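Local atomic coordinates of beta subunit of photoactivated adenylyl cyclase (Beggiatoa sp. PS, PDB entry 5M2A), a protein that probably converts ATP to cyclic AMP under the control of blue light, which is sensed by a flavin-binding BLUF domain joined to the cyclase domain. Residues A[286-300]-A[324-338]. Numbering follows the deposited sequence.
Sequences TRQLPYALAFTAGVK and IEVYTVNEAQKYYDT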
# COMPACT_ATOMS: atom_id res chain seq x y z
N THR A 286 -13.31 -17.72 -14.90
CA THR A 286 -12.51 -18.92 -15.17
C THR A 286 -13.00 -20.13 -14.39
O THR A 286 -12.75 -21.26 -14.81
CB THR A 286 -11.03 -18.69 -14.86
OG1 THR A 286 -10.85 -18.41 -13.46
CG2 THR A 286 -10.46 -17.55 -15.71
N ARG A 287 -13.68 -19.92 -13.26
CA ARG A 287 -14.25 -21.04 -12.50
C ARG A 287 -15.23 -21.85 -13.33
O ARG A 287 -15.43 -23.05 -13.08
CB ARG A 287 -14.96 -20.53 -11.25
CG ARG A 287 -14.08 -20.41 -10.03
CD ARG A 287 -13.02 -19.35 -10.21
NE ARG A 287 -12.24 -19.20 -8.99
CZ ARG A 287 -11.22 -18.36 -8.86
NH1 ARG A 287 -10.87 -17.58 -9.88
NH2 ARG A 287 -10.56 -18.29 -7.72
N GLN A 288 -15.89 -21.21 -14.30
CA GLN A 288 -16.88 -21.86 -15.15
C GLN A 288 -16.33 -22.25 -16.51
O GLN A 288 -17.09 -22.75 -17.35
CB GLN A 288 -18.09 -20.93 -15.34
CG GLN A 288 -18.49 -20.15 -14.11
CD GLN A 288 -19.52 -19.08 -14.41
OE1 GLN A 288 -20.31 -19.21 -15.36
NE2 GLN A 288 -19.51 -18.01 -13.63
N LEU A 289 -15.04 -22.04 -16.74
CA LEU A 289 -14.42 -22.26 -18.04
C LEU A 289 -13.40 -23.39 -17.97
O LEU A 289 -12.79 -23.63 -16.92
CB LEU A 289 -13.72 -20.99 -18.53
CG LEU A 289 -14.60 -19.75 -18.67
CD1 LEU A 289 -13.74 -18.55 -18.99
CD2 LEU A 289 -15.65 -19.98 -19.74
N PRO A 290 -13.18 -24.09 -19.08
CA PRO A 290 -12.13 -25.12 -19.10
C PRO A 290 -10.75 -24.52 -19.33
O PRO A 290 -9.83 -25.21 -19.79
CB PRO A 290 -12.56 -26.02 -20.26
CG PRO A 290 -13.34 -25.12 -21.16
CD PRO A 290 -14.03 -24.13 -20.28
N TYR A 291 -10.59 -23.24 -18.99
CA TYR A 291 -9.33 -22.52 -19.09
C TYR A 291 -9.12 -21.69 -17.84
O TYR A 291 -10.07 -21.14 -17.27
CB TYR A 291 -9.31 -21.56 -20.31
CG TYR A 291 -9.54 -22.28 -21.61
CD1 TYR A 291 -10.82 -22.55 -22.06
CD2 TYR A 291 -8.47 -22.70 -22.38
CE1 TYR A 291 -11.04 -23.22 -23.24
CE2 TYR A 291 -8.67 -23.38 -23.57
CZ TYR A 291 -9.96 -23.63 -23.99
OH TYR A 291 -10.18 -24.29 -25.16
N ALA A 292 -7.86 -21.56 -17.43
CA ALA A 292 -7.49 -20.84 -16.22
C ALA A 292 -7.16 -19.37 -16.46
O ALA A 292 -6.80 -18.66 -15.51
CB ALA A 292 -6.29 -21.54 -15.56
N LEU A 293 -7.24 -18.92 -17.71
CA LEU A 293 -6.96 -17.54 -18.08
C LEU A 293 -8.08 -17.05 -18.99
O LEU A 293 -8.43 -17.74 -19.95
CB LEU A 293 -5.62 -17.44 -18.81
CG LEU A 293 -5.29 -16.13 -19.53
CD1 LEU A 293 -5.16 -15.01 -18.50
CD2 LEU A 293 -4.02 -16.28 -20.34
N ALA A 294 -8.63 -15.88 -18.70
CA ALA A 294 -9.65 -15.30 -19.57
C ALA A 294 -9.36 -13.83 -19.77
O ALA A 294 -8.98 -13.14 -18.83
CB ALA A 294 -11.06 -15.47 -18.98
N PHE A 295 -9.57 -13.33 -21.00
CA PHE A 295 -9.26 -11.94 -21.25
C PHE A 295 -10.15 -11.38 -22.35
O PHE A 295 -10.89 -12.11 -23.03
CB PHE A 295 -7.76 -11.74 -21.55
CG PHE A 295 -7.23 -12.63 -22.63
CD1 PHE A 295 -7.49 -12.35 -23.97
CD2 PHE A 295 -6.45 -13.74 -22.31
CE1 PHE A 295 -7.00 -13.17 -24.97
CE2 PHE A 295 -5.96 -14.56 -23.32
CZ PHE A 295 -6.23 -14.29 -24.64
N THR A 296 -10.10 -10.06 -22.50
CA THR A 296 -10.96 -9.35 -23.44
C THR A 296 -10.35 -9.30 -24.83
O THR A 296 -9.17 -9.58 -25.04
CB THR A 296 -11.22 -7.92 -22.96
OG1 THR A 296 -9.96 -7.23 -22.86
CG2 THR A 296 -11.88 -7.93 -21.59
N ALA A 297 -11.20 -8.93 -25.80
CA ALA A 297 -10.72 -8.70 -27.16
C ALA A 297 -9.62 -7.65 -27.19
O ALA A 297 -8.69 -7.76 -27.99
CB ALA A 297 -11.88 -8.28 -28.06
N GLY A 298 -9.69 -6.64 -26.32
CA GLY A 298 -8.66 -5.61 -26.31
C GLY A 298 -7.30 -6.15 -25.91
O GLY A 298 -6.27 -5.70 -26.42
N VAL A 299 -7.27 -7.10 -24.98
CA VAL A 299 -6.01 -7.74 -24.63
C VAL A 299 -5.47 -8.49 -25.83
O VAL A 299 -4.27 -8.43 -26.14
CB VAL A 299 -6.21 -8.68 -23.42
CG1 VAL A 299 -4.95 -9.54 -23.22
CG2 VAL A 299 -6.51 -7.86 -22.17
N LYS A 300 -6.36 -9.20 -26.53
CA LYS A 300 -5.95 -9.95 -27.72
C LYS A 300 -5.28 -9.04 -28.74
O LYS A 300 -4.23 -9.38 -29.29
CB LYS A 300 -7.17 -10.65 -28.33
CG LYS A 300 -6.91 -11.46 -29.60
CD LYS A 300 -8.18 -12.14 -30.07
CE LYS A 300 -7.97 -12.91 -31.37
NZ LYS A 300 -7.69 -12.02 -32.53
N ILE A 324 -19.50 -8.75 -23.21
CA ILE A 324 -18.18 -8.60 -23.80
C ILE A 324 -17.69 -9.96 -24.29
O ILE A 324 -17.94 -11.00 -23.67
CB ILE A 324 -17.17 -8.00 -22.80
CG1 ILE A 324 -17.11 -8.87 -21.54
CG2 ILE A 324 -17.53 -6.57 -22.45
CD1 ILE A 324 -15.82 -8.73 -20.78
N GLU A 325 -16.98 -9.95 -25.42
CA GLU A 325 -16.36 -11.15 -25.93
C GLU A 325 -15.23 -11.58 -25.01
O GLU A 325 -14.39 -10.77 -24.62
CB GLU A 325 -15.82 -10.91 -27.34
CG GLU A 325 -16.88 -10.94 -28.41
CD GLU A 325 -17.62 -12.27 -28.44
OE1 GLU A 325 -16.99 -13.30 -28.74
OE2 GLU A 325 -18.84 -12.27 -28.16
N VAL A 326 -15.21 -12.86 -24.65
CA VAL A 326 -14.16 -13.41 -23.80
C VAL A 326 -13.27 -14.30 -24.64
O VAL A 326 -13.76 -15.09 -25.46
CB VAL A 326 -14.74 -14.20 -22.61
CG1 VAL A 326 -13.61 -14.78 -21.77
CG2 VAL A 326 -15.63 -13.29 -21.79
N TYR A 327 -11.96 -14.17 -24.45
CA TYR A 327 -10.98 -14.98 -25.15
C TYR A 327 -10.06 -15.66 -24.15
O TYR A 327 -9.97 -15.29 -22.99
CB TYR A 327 -10.13 -14.13 -26.10
CG TYR A 327 -10.87 -13.59 -27.28
CD1 TYR A 327 -11.54 -12.37 -27.22
CD2 TYR A 327 -10.92 -14.31 -28.47
CE1 TYR A 327 -12.24 -11.89 -28.32
CE2 TYR A 327 -11.61 -13.83 -29.56
CZ TYR A 327 -12.26 -12.62 -29.48
OH TYR A 327 -12.95 -12.16 -30.58
N THR A 328 -9.34 -16.65 -24.66
CA THR A 328 -8.26 -17.29 -23.94
C THR A 328 -7.23 -17.74 -24.97
O THR A 328 -7.34 -17.44 -26.16
CB THR A 328 -8.79 -18.46 -23.10
OG1 THR A 328 -7.73 -18.97 -22.28
CG2 THR A 328 -9.32 -19.58 -23.99
N VAL A 329 -6.20 -18.43 -24.49
CA VAL A 329 -5.24 -19.08 -25.38
C VAL A 329 -5.27 -20.58 -25.11
O VAL A 329 -5.59 -21.02 -24.00
CB VAL A 329 -3.80 -18.51 -25.22
CG1 VAL A 329 -3.77 -17.02 -25.65
CG2 VAL A 329 -3.29 -18.67 -23.79
N ASN A 330 -4.98 -21.36 -26.16
CA ASN A 330 -4.99 -22.81 -26.03
C ASN A 330 -4.09 -23.28 -24.89
O ASN A 330 -4.42 -24.24 -24.17
CB ASN A 330 -4.57 -23.44 -27.36
CG ASN A 330 -4.67 -24.96 -27.35
OD1 ASN A 330 -3.66 -25.66 -27.48
ND2 ASN A 330 -5.88 -25.47 -27.20
N GLU A 331 -2.95 -22.62 -24.71
CA GLU A 331 -2.01 -23.01 -23.65
C GLU A 331 -2.60 -22.90 -22.25
O GLU A 331 -2.07 -23.52 -21.32
CB GLU A 331 -0.74 -22.15 -23.74
CG GLU A 331 0.10 -22.36 -25.00
CD GLU A 331 0.74 -23.75 -25.07
OE1 GLU A 331 1.16 -24.27 -24.02
OE2 GLU A 331 0.81 -24.31 -26.18
N ALA A 332 -3.68 -22.13 -22.06
CA ALA A 332 -4.28 -21.96 -20.74
C ALA A 332 -5.29 -23.05 -20.40
O ALA A 332 -5.92 -23.00 -19.34
CB ALA A 332 -4.95 -20.59 -20.62
N GLN A 333 -5.46 -24.04 -21.28
CA GLN A 333 -6.45 -25.09 -21.06
C GLN A 333 -6.14 -25.85 -19.79
O GLN A 333 -4.98 -26.14 -19.48
CB GLN A 333 -6.46 -26.05 -22.25
CG GLN A 333 -7.57 -27.09 -22.20
CD GLN A 333 -7.40 -28.17 -23.26
OE1 GLN A 333 -6.46 -28.97 -23.20
NE2 GLN A 333 -8.31 -28.19 -24.23
N LYS A 334 -7.19 -26.19 -19.04
CA LYS A 334 -7.06 -26.94 -17.79
C LYS A 334 -6.97 -28.43 -18.08
O LYS A 334 -7.80 -28.97 -18.83
CB LYS A 334 -8.25 -26.68 -16.87
CG LYS A 334 -8.32 -25.26 -16.28
CD LYS A 334 -9.67 -25.04 -15.59
CE LYS A 334 -9.81 -23.66 -14.96
NZ LYS A 334 -11.24 -23.37 -14.62
N TYR A 335 -5.97 -29.10 -17.51
CA TYR A 335 -5.89 -30.55 -17.64
C TYR A 335 -6.82 -31.27 -16.68
O TYR A 335 -6.85 -32.51 -16.66
CB TYR A 335 -4.44 -31.03 -17.43
CG TYR A 335 -3.95 -30.98 -15.99
CD1 TYR A 335 -3.52 -29.79 -15.43
CD2 TYR A 335 -3.91 -32.13 -15.21
CE1 TYR A 335 -3.06 -29.74 -14.12
CE2 TYR A 335 -3.45 -32.09 -13.90
CZ TYR A 335 -3.03 -30.89 -13.36
OH TYR A 335 -2.58 -30.84 -12.06
N TYR A 336 -7.60 -30.52 -15.90
CA TYR A 336 -8.50 -31.03 -14.89
C TYR A 336 -9.89 -30.45 -15.12
O TYR A 336 -10.07 -29.49 -15.87
CB TYR A 336 -8.00 -30.66 -13.48
CG TYR A 336 -7.76 -29.16 -13.33
CD1 TYR A 336 -8.79 -28.31 -12.95
CD2 TYR A 336 -6.52 -28.60 -13.59
CE1 TYR A 336 -8.59 -26.95 -12.82
CE2 TYR A 336 -6.30 -27.23 -13.46
CZ TYR A 336 -7.35 -26.42 -13.07
OH TYR A 336 -7.16 -25.07 -12.94
N ASP A 337 -10.87 -31.04 -14.45
CA ASP A 337 -12.22 -30.49 -14.38
C ASP A 337 -12.34 -29.67 -13.10
O ASP A 337 -12.06 -30.18 -12.01
CB ASP A 337 -13.28 -31.59 -14.41
CG ASP A 337 -14.68 -31.04 -14.30
OD1 ASP A 337 -15.25 -30.65 -15.34
OD2 ASP A 337 -15.21 -30.99 -13.17
N THR A 338 -12.77 -28.41 -13.24
CA THR A 338 -12.72 -27.49 -12.10
C THR A 338 -13.62 -27.95 -10.96
O THR A 338 -13.21 -27.91 -9.79
CB THR A 338 -13.10 -26.07 -12.54
OG1 THR A 338 -12.20 -25.65 -13.58
CG2 THR A 338 -12.96 -25.09 -11.38
O HOH W 1 -10.20 -21.24 -12.67
O HOH W 2 -9.87 -28.15 -20.16
O HOH W 3 -13.76 -8.27 -24.96
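Lys334 reaches across to segment 286-300 with an extended chain beyond CG, and its ammonium group donates to two backbone carbonyls: NZ lies 2.6 Å from Thr286 O and 2.8 Å from Leu289 O. Thr338 OG1 and a water, itself bonded to Thr286 OG1, are further partners of NZ; Thr286 OG1 is also hydrogen-bonded to Glu283 O. Thr286 O accepts from Leu289 N as well, which approaches from the opposite face of the carbonyl plane. An alanine in place of Lys334 would probably leave Leu289 O without this donor and the turn at 286-289 untied from Thr338.

Main-chain bonds fall into two ladders. Tyr291 bridges Gln333, flanked by Lys334 N to Pro290 O and Ala292 N to Ala332 O (169° at the hydrogen); after a register shift of two, Phe295 and Tyr327 form an antiparallel hydrogen-bonded pair, with Tyr327 N 2.7 Å from Phe295 O. Between the ladders, Thr328 OG1 donates to Leu293 O at 2.7 Å; the chi1 of -173° that turns it there also sets CG2 over the centre of the Tyr291 ring, 3.6 Å from the centroid.

Lys300 CD lies over one face of Tyr327, whose CE1 meets Ala297 CB at 3.6 Å. The Phe295 ring has one face over Tyr327 O and Val329 CG1 at its edge, while Ile219 of helix 215-235 also packs on it.

Strand 293-296 lies between 247-258 and 324-329 in the cyclase-domain sheet. At the far end, by the Lys334 grip, Arg287 forms salt bridges with Glu283 and with Asp160 of the magnesium site. Two carbonyls held by one ammonium group are consistent with a fixed backbone beside that arginine.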